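Local coordinates for protein putative phosphoribosyltransferase (Neisseria gonorrhoeae, PDB 5VOG) that binds the alarmone ppGpp (guanosine tetraphosphate) and is probably a phosphoribosyltransferase, although its natural reaction has not been established, at residues R53-R56 with C57-I61; D90-P93 with E94-G98; K144-E147 with G148-Y151. All blocks are in the same frame, centred on the assembly; numbering follows the deposited sequence. Where two conformers were deposited one is given.

Contact 1: R53-R56 with C57-I61. With G4P (guanosine-5',3'-tetraphosphate), chain D.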
loop_
_atom_site.group_PDB
_atom_site.type_symbol
_atom_site.label_atom_id
_atom_site.label_comp_id
_atom_site.label_asym_id
_atom_site.label_seq_id
_atom_site.Cartn_x
_atom_site.Cartn_y
_atom_site.Cartn_z
ATOM N N ARG A 53 -2.060 -2.391 4.726
ATOM C CA ARG A 53 -3.231 -3.086 4.195
ATOM C C ARG A 53 -3.416 -4.446 4.862
ATOM O O ARG A 53 -4.559 -4.866 5.093
ATOM C CB ARG A 53 -3.139 -3.222 2.673
ATOM C CG ARG A 53 -4.354 -3.936 2.052
ATOM C CD ARG A 53 -5.666 -3.222 2.380
ATOM N NE ARG A 53 -6.862 -3.915 1.891
ATOM C CZ ARG A 53 -7.445 -4.939 2.505
ATOM N NH1 ARG A 53 -6.945 -5.428 3.642
ATOM N NH2 ARG A 53 -8.541 -5.480 1.981
ATOM N N MET A 54 -2.319 -5.125 5.225
ATOM C CA MET A 54 -2.457 -6.329 6.041
ATOM C C MET A 54 -3.093 -5.999 7.386
ATOM O O MET A 54 -3.974 -6.723 7.867
ATOM C CB MET A 54 -1.094 -6.997 6.250
ATOM C CG MET A 54 -0.506 -7.653 5.001
ATOM S SD MET A 54 1.136 -8.274 5.437
ATOM C CE MET A 54 1.522 -9.279 4.001
ATOM N N LEU A 55 -2.661 -4.897 8.007
ATOM C CA LEU A 55 -3.233 -4.508 9.287
ATOM C C LEU A 55 -4.718 -4.178 9.168
ATOM O O LEU A 55 -5.474 -4.382 10.120
ATOM C CB LEU A 55 -2.445 -3.327 9.842
ATOM C CG LEU A 55 -2.593 -2.988 11.316
ATOM C CD1 LEU A 55 -2.345 -4.200 12.223
ATOM C CD2 LEU A 55 -1.642 -1.846 11.651
ATOM N N ARG A 56 -5.159 -3.673 8.005
ATOM C CA ARG A 56 -6.573 -3.334 7.856
ATOM C C ARG A 56 -7.460 -4.563 7.977
ATOM O O ARG A 56 -8.621 -4.451 8.389
ATOM C CB ARG A 56 -6.831 -2.635 6.518
ATOM C CG ARG A 56 -8.060 -1.750 6.538
ATOM C CD ARG A 56 -8.342 -1.135 5.173
ATOM N NE ARG A 56 -9.109 -2.046 4.327
ATOM C CZ ARG A 56 -9.559 -1.748 3.111
ATOM N NH1 ARG A 56 -9.289 -0.573 2.562
ATOM N NH2 ARG A 56 -10.266 -2.642 2.434
ATOM N N CYS A 57 -6.933 -5.737 7.624
ATOM C CA CYS A 57 -7.683 -6.976 7.793
ATOM C C CYS A 57 -8.138 -7.147 9.234
ATOM O O CYS A 57 -9.246 -7.636 9.496
ATOM C CB CYS A 57 -6.812 -8.157 7.373
ATOM S SG CYS A 57 -7.611 -9.749 7.477
ATOM N N PHE A 58 -7.300 -6.727 10.179
ATOM C CA PHE A 58 -7.542 -6.944 11.593
ATOM C C PHE A 58 -8.046 -5.710 12.325
ATOM O O PHE A 58 -8.763 -5.855 13.314
ATOM C CB PHE A 58 -6.258 -7.455 12.248
ATOM C CG PHE A 58 -5.726 -8.697 11.596
ATOM C CD1 PHE A 58 -6.289 -9.933 11.879
ATOM C CD2 PHE A 58 -4.688 -8.630 10.679
ATOM C CE1 PHE A 58 -5.824 -11.079 11.257
ATOM C CE2 PHE A 58 -4.221 -9.771 10.053
ATOM C CZ PHE A 58 -4.785 -10.998 10.349
ATOM N N LEU A 59 -7.718 -4.505 11.859
ATOM C CA LEU A 59 -8.153 -3.291 12.544
ATOM C C LEU A 59 -9.364 -2.624 11.905
ATOM O O LEU A 59 -10.088 -1.901 12.598
ATOM C CB LEU A 59 -7.009 -2.278 12.624
ATOM C CG LEU A 59 -5.776 -2.689 13.430
ATOM C CD1 LEU A 59 -4.826 -1.505 13.513
ATOM C CD2 LEU A 59 -6.149 -3.175 14.833
ATOM N N GLU A 60 -9.585 -2.830 10.607
ATOM C CA GLU A 60 -10.773 -2.350 9.895
ATOM C C GLU A 60 -10.982 -0.847 10.073
ATOM O O GLU A 60 -12.056 -0.380 10.466
ATOM C CB GLU A 60 -12.017 -3.133 10.317
ATOM C CG GLU A 60 -11.913 -4.617 10.001
ATOM C CD GLU A 60 -13.261 -5.298 9.930
ATOM O OE1 GLU A 60 -13.883 -5.287 8.844
ATOM O OE2 GLU A 60 -13.701 -5.841 10.961
ATOM N N ILE A 61 -9.935 -0.086 9.764
ATOM C CA ILE A 61 -9.977 1.373 9.751
ATOM C C ILE A 61 -9.318 1.844 8.459
ATOM O O ILE A 61 -8.450 1.141 7.917
ATOM C CB ILE A 61 -9.298 1.974 10.997
ATOM C CG1 ILE A 61 -7.854 1.474 11.137
ATOM C CG2 ILE A 61 -10.097 1.649 12.254
ATOM C CD1 ILE A 61 -7.133 2.014 12.364
HETATM P PB G4P D . -13.434 -1.028 -10.272
HETATM O O1B G4P D . -13.804 0.307 -10.687
HETATM O O2B G4P D . -13.982 -2.168 -11.159
HETATM O O3B G4P D . -11.884 -1.158 -10.142
HETATM O O3A G4P D . -13.912 -1.310 -8.777
HETATM P PA G4P D . -15.355 -1.250 -8.115
HETATM O O1A G4P D . -15.806 0.148 -7.935
HETATM O O2A G4P D . -16.306 -2.119 -8.899
HETATM O "O5'" G4P D . -15.057 -2.002 -6.722
HETATM C "C5'" G4P D . -15.836 -1.770 -5.532
HETATM C "C4'" G4P D . -15.290 -2.648 -4.437
HETATM O "O4'" G4P D . -15.609 -4.025 -4.705
HETATM C "C3'" G4P D . -13.769 -2.587 -4.270
HETATM O "O3'" G4P D . -13.471 -2.174 -2.919
HETATM C "C2'" G4P D . -13.271 -4.012 -4.527
HETATM O "O2'" G4P D . -12.192 -4.408 -3.683
HETATM C "C1'" G4P D . -14.536 -4.824 -4.259
HETATM N N9 G4P D . -14.564 -6.071 -5.027
HETATM C C8 G4P D . -15.070 -6.250 -6.287
HETATM N N7 G4P D . -14.939 -7.481 -6.723
HETATM C C5 G4P D . -14.306 -8.148 -5.685
HETATM C C6 G4P D . -13.903 -9.514 -5.547
HETATM O O6 G4P D . -14.039 -10.425 -6.369
HETATM N N1 G4P D . -13.313 -9.762 -4.323
HETATM C C2 G4P D . -13.119 -8.830 -3.337
HETATM N N2 G4P D . -12.549 -9.253 -2.205
HETATM N N3 G4P D . -13.489 -7.557 -3.451
HETATM C C4 G4P D . -14.071 -7.288 -4.635
HETATM P PC G4P D . -13.442 -0.656 -2.477
HETATM O O1C G4P D . -14.815 -0.156 -2.195
HETATM O O2C G4P D . -12.720 0.061 -3.586
HETATM O O3C G4P D . -12.524 -0.637 -1.174
HETATM P PD G4P D . -10.979 -0.921 -0.896
HETATM O O1D G4P D . -10.301 -0.863 -2.225
HETATM O O2D G4P D . -10.524 0.206 0.060
HETATM O O3D G4P D . -10.934 -2.261 -0.210
#
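The contact is the last turn of helix 49-59, where Leu-55 and Arg-56 accept the closing backbone bonds from Phe-58, Leu-59 and Glu-60 and where Arg-56 also reaches a bound ppGpp. Leu-55 O is gripped twice: Leu-59 N comes nearly along the C=O axis at 2.8 Å, while Phe-58 N lies above the carbonyl plane at 3.0 Å. Leu-55 CG meets Leu-59 CD1 at 3.5 Å. Glu-60 N then bonds to Arg-56 O at 2.9 Å, and with a positive phi of 54° Glu-60 leaves the helical course. Beyond the bend, Arg-56 CG packs 3.2 Å from Ile-61 O, a buried carbonyl oxygen with no hydrogen-bonding partner in the model. The Arg-56 chain bends at chi3 (85°) and ends in a two-pronged grip on the terminal 3' phosphate, NH1 to O2D at 2.9 Å and NH2 to O3D at 2.8 Å, with the phosphorus PD in the guanidinium plane. Arg-56 NE lies over one face of the Arg-53 guanidinium, whose NH2 makes a salt bridge with Asp-167 of the second subunit. The nucleotide is also bound by that subunit, including its Glu-106 and Thr-113, so Arg-56 completes the site across the dimer interface. Helix 49-59 links strands 40-45 and 63-75 as a beta-alpha-beta unit; Leu-55 and Ile-61 pack on strand 40-45, Leu-55 and Leu-59 on strand 101-105, and Phe-58 on helix 17-33.

Contact 2: D90-P93 with E94-G98. With MG (magnesium ion), chain F.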
loop_
_atom_site.group_PDB
_atom_site.type_symbol
_atom_site.label_atom_id
_atom_site.label_comp_id
_atom_site.label_asym_id
_atom_site.label_seq_id
_atom_site.Cartn_x
_atom_site.Cartn_y
_atom_site.Cartn_z
ATOM N N ASP A 90 -2.102 17.115 2.896
ATOM C CA ASP A 90 -2.243 18.571 2.860
ATOM C C ASP A 90 -3.589 18.951 2.267
ATOM O O ASP A 90 -3.810 18.731 1.061
ATOM C CB ASP A 90 -1.139 19.205 2.013
ATOM C CG ASP A 90 0.230 18.988 2.581
ATOM O OD1 ASP A 90 0.377 19.081 3.814
ATOM O OD2 ASP A 90 1.160 18.728 1.786
ATOM N N PRO A 91 -4.533 19.491 3.047
ATOM C CA PRO A 91 -4.551 19.532 4.508
ATOM C C PRO A 91 -4.990 18.181 5.041
ATOM O O PRO A 91 -5.436 17.340 4.257
ATOM C CB PRO A 91 -5.601 20.599 4.813
ATOM C CG PRO A 91 -6.565 20.466 3.684
ATOM C CD PRO A 91 -5.711 20.164 2.472
ATOM N N VAL A 92 -4.890 17.975 6.343
ATOM C CA VAL A 92 -5.524 16.790 6.927
ATOM C C VAL A 92 -7.037 16.922 6.788
ATOM O O VAL A 92 -7.597 17.985 7.123
ATOM C CB VAL A 92 -5.119 16.635 8.391
ATOM C CG1 VAL A 92 -5.918 15.514 9.038
ATOM C CG2 VAL A 92 -3.629 16.345 8.495
ATOM N N PRO A 93 -7.733 15.898 6.289
ATOM C CA PRO A 93 -9.188 15.996 6.131
ATOM C C PRO A 93 -9.885 16.235 7.460
ATOM O O PRO A 93 -9.431 15.791 8.518
ATOM C CB PRO A 93 -9.571 14.635 5.537
ATOM C CG PRO A 93 -8.330 14.171 4.851
ATOM C CD PRO A 93 -7.193 14.661 5.702
ATOM N N GLU A 94 -11.016 16.940 7.389
ATOM C CA GLU A 94 -11.720 17.324 8.605
ATOM C C GLU A 94 -12.207 16.111 9.393
ATOM O O GLU A 94 -12.309 16.181 10.622
ATOM C CB GLU A 94 -12.890 18.248 8.263
ATOM C CG GLU A 94 -13.252 19.219 9.372
ATOM C CD GLU A 94 -12.147 20.230 9.656
ATOM O OE1 GLU A 94 -11.351 20.539 8.739
ATOM O OE2 GLU A 94 -12.077 20.718 10.801
ATOM N N VAL A 95 -12.488 14.990 8.718
ATOM C CA VAL A 95 -12.987 13.806 9.407
ATOM C C VAL A 95 -11.959 13.244 10.384
ATOM O O VAL A 95 -12.317 12.482 11.293
ATOM C CB VAL A 95 -13.431 12.741 8.374
ATOM C CG1 VAL A 95 -12.231 12.107 7.688
ATOM C CG2 VAL A 95 -14.314 11.682 9.021
ATOM N N LEU A 96 -10.684 13.605 10.228
ATOM C CA LEU A 96 -9.643 13.134 11.133
ATOM C C LEU A 96 -9.357 14.093 12.282
ATOM O O LEU A 96 -8.558 13.752 13.161
ATOM C CB LEU A 96 -8.345 12.872 10.363
ATOM C CG LEU A 96 -8.391 11.743 9.333
ATOM C CD1 LEU A 96 -7.021 11.575 8.694
ATOM C CD2 LEU A 96 -8.854 10.447 9.982
ATOM N N ARG A 97 -9.977 15.272 12.302
ATOM C CA ARG A 97 -9.696 16.229 13.362
ATOM C C ARG A 97 -10.127 15.661 14.707
ATOM O O ARG A 97 -11.253 15.177 14.859
ATOM C CB ARG A 97 -10.408 17.559 13.098
ATOM C CG ARG A 97 -10.163 18.593 14.188
ATOM C CD ARG A 97 -10.879 19.910 13.911
ATOM N NE ARG A 97 -10.408 20.546 12.681
ATOM C CZ ARG A 97 -9.325 21.314 12.602
ATOM N NH1 ARG A 97 -8.586 21.544 13.681
ATOM N NH2 ARG A 97 -8.979 21.852 11.441
ATOM N N GLY A 98 -9.222 15.709 15.680
ATOM C CA GLY A 98 -9.524 15.185 16.998
ATOM C C GLY A 98 -9.618 13.681 17.090
ATOM O O GLY A 98 -10.086 13.171 18.109
HETATM MG MG MG F . 0.441 20.345 5.498
HETATM O O HOH W 1 -9.355 20.113 6.178
HETATM O O HOH W 2 2.320 19.528 6.797
HETATM O O HOH W 3 -1.192 21.565 4.300
HETATM O O HOH W 4 1.374 21.522 4.125
HETATM O O HOH W 5 -0.688 18.711 6.597
#
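A short 3-10 turn, residues 94-96, begins directly after Pro-93 in the loop between strands 78-85 and 101-105, and Leu-96 folds back over Val-92 and Pro-93 to close it. Leu-96 N bonds to Pro-93 O at 3.0 Å, 49° out of the carbonyl plane, and Arg-97 N repeats the step to Glu-94 O. Beside this bond the side chains of Val-92 and Leu-96 cross at about a right angle: with CG1 anti to the backbone N (chi1 173°), Val-92 sets that methyl 3.8 Å from Leu-96 CB. Water 1 joins the two segments, donating to Val-92 O at 2.9 Å and more loosely to Glu-94 OE1 at 3.3 Å. The other carboxylate oxygen, Glu-94 OE2, forms a salt bridge with Arg-97 NE, met 41° out of the carboxylate plane; its modelled length is short enough for the exact spacing to be doubtful. Arg-97 NH1 pairs in turn with Asp-125, tying the turn to the neighbouring loop, while Pro-93 and Leu-96 rest on Tyr-64 of strand 63-75. Upstream, before the cis peptide bond that joins it to Pro-91, Asp-90 binds magnesium through OD1 at 2.1 Å, and four waters add to the metal shell. Successive bonds between residues three apart define a 3-10 turn; here it follows a proline and carries a salt bridge, with a largely hydrated metal site at its approach.

Contact 3: K144-E147 with G148-Y151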
loop_
_atom_site.group_PDB
_atom_site.type_symbol
_atom_site.label_atom_id
_atom_site.label_comp_id
_atom_site.label_asym_id
_atom_site.label_seq_id
_atom_site.Cartn_x
_atom_site.Cartn_y
_atom_site.Cartn_z
ATOM N N LYS A 144 14.643 9.977 17.171
ATOM C CA LYS A 144 13.994 9.829 18.466
ATOM C C LYS A 144 12.482 9.908 18.298
ATOM O O LYS A 144 11.975 10.723 17.520
ATOM C CB LYS A 144 14.458 10.914 19.452
ATOM N N ILE A 145 11.769 9.064 19.031
ATOM C CA ILE A 145 10.304 9.085 19.022
ATOM C C ILE A 145 9.824 10.155 20.001
ATOM O O ILE A 145 10.224 10.126 21.174
ATOM C CB ILE A 145 9.752 7.718 19.400
ATOM C CG1 ILE A 145 10.317 6.650 18.465
ATOM C CG2 ILE A 145 8.223 7.729 19.410
ATOM C CD1 ILE A 145 10.039 5.260 18.916
ATOM N N PRO A 146 8.971 11.087 19.574
ATOM C CA PRO A 146 8.480 12.121 20.493
ATOM C C PRO A 146 7.792 11.522 21.712
ATOM O O PRO A 146 7.357 10.367 21.716
ATOM C CB PRO A 146 7.499 12.925 19.632
ATOM C CG PRO A 146 7.970 12.706 18.230
ATOM C CD PRO A 146 8.498 11.299 18.194
ATOM N N GLU A 147 7.696 12.339 22.757
ATOM C CA GLU A 147 7.071 11.913 23.998
ATOM C C GLU A 147 5.570 11.746 23.822
ATOM O O GLU A 147 4.922 12.509 23.099
ATOM C CB GLU A 147 7.356 12.926 25.104
ATOM C CG GLU A 147 8.764 12.848 25.644
ATOM C CD GLU A 147 9.048 11.506 26.281
ATOM O OE1 GLU A 147 8.263 11.086 27.157
ATOM O OE2 GLU A 147 10.047 10.864 25.894
ATOM N N GLY A 148 5.018 10.732 24.487
ATOM C CA GLY A 148 3.586 10.523 24.503
ATOM C C GLY A 148 3.011 9.821 23.296
ATOM O O GLY A 148 1.786 9.816 23.132
ATOM N N ILE A 149 3.846 9.236 22.445
ATOM C CA ILE A 149 3.379 8.507 21.266
ATOM C C ILE A 149 3.446 7.014 21.568
ATOM O O ILE A 149 4.549 6.477 21.765
ATOM C CB ILE A 149 4.205 8.867 20.022
ATOM C CG1 ILE A 149 3.966 10.329 19.631
ATOM C CG2 ILE A 149 3.864 7.937 18.860
ATOM C CD1 ILE A 149 4.695 10.748 18.373
ATOM N N PRO A 150 2.313 6.316 21.645
ATOM C CA PRO A 150 2.357 4.859 21.818
ATOM C C PRO A 150 3.096 4.204 20.662
ATOM O O PRO A 150 2.958 4.602 19.506
ATOM C CB PRO A 150 0.877 4.456 21.843
ATOM C CG PRO A 150 0.148 5.701 22.245
ATOM C CD PRO A 150 0.937 6.839 21.662
ATOM N N TYR A 151 3.887 3.191 20.986
ATOM C CA TYR A 151 4.733 2.506 20.021
ATOM C C TYR A 151 4.494 1.005 20.094
ATOM O O TYR A 151 4.475 0.416 21.181
ATOM C CB TYR A 151 6.213 2.825 20.281
ATOM C CG TYR A 151 7.204 2.073 19.412
ATOM C CD1 TYR A 151 7.826 2.694 18.337
ATOM C CD2 TYR A 151 7.546 0.751 19.690
ATOM C CE1 TYR A 151 8.738 2.010 17.545
ATOM C CE2 TYR A 151 8.447 0.060 18.906
ATOM C CZ TYR A 151 9.052 0.697 17.846
ATOM O OH TYR A 151 9.957 -0.000 17.082
#
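Tyr-151 OH hydrogen-bonds to Asp-108 OD2, which anchors the phenol ring that Ile-145 meets across the contact. Ile-145 CD1 comes within 3.4 Å of Tyr-151 CD1 and 3.8 Å of Tyr-151 CE1, so a single methyl touches two adjacent ring carbons, and the two side chains cross at about a right angle. Ile-145 holds CG1 beside the backbone N (chi1 -56°), which carries its terminal methyl to the ring; its other branch, CG2, lies 4.2 Å from Ile-149 CB. The Ile-149 chain is extended at chi2, and its CD1 sits against the Pro-146 ring at an almost equal 3.8 Å from Pro-146 CB, CG and CD. Pro-146 and Ile-149 are the first and last residues of a type II beta turn, which Ile-145 and Tyr-151 flank. Pro-146 O lies 3.8 Å from Ile-149 N, too far for a hydrogen bond. Glu-147 and Gly-148 occupy the exposed corner, both modelled in two conformers, and Gly-148 supplies the positive phi (81°) of the third position. The turn brings the chain round into strand 151-157. Ile-145, Pro-146 and Ile-149 all rest on Leu-118 of helix 112-121, while Lys-144 N is bonded to Glu-115 of the same helix. Tyr-151 packs on Val-131 and Val-133 of the adjacent parallel strand 129-133, so the loop bridges helix and sheet.

Contact 1 is the most buried of the three, contacts 2 and 3 being surface loops, and none touches another: the centres stand about 20 to 22 Å apart. Residues 53-61 close a helix between two strands of the central sheet and face the second subunit, so backbone bonds, leucines and phosphate-binding arginine meet there. Residues 90-98 hold together with a 3-10 turn, a water and an ion pair, beside a magnesium ion that is mostly water-bound. Residues 144-151 rely on apolar packing alone between the segments. Contact 1 packs on strands 40-45 and 101-105 and contact 2 on strand 63-75, the neighbour of 40-45, whereas contact 3 joins helix 112-121 to strand 129-133.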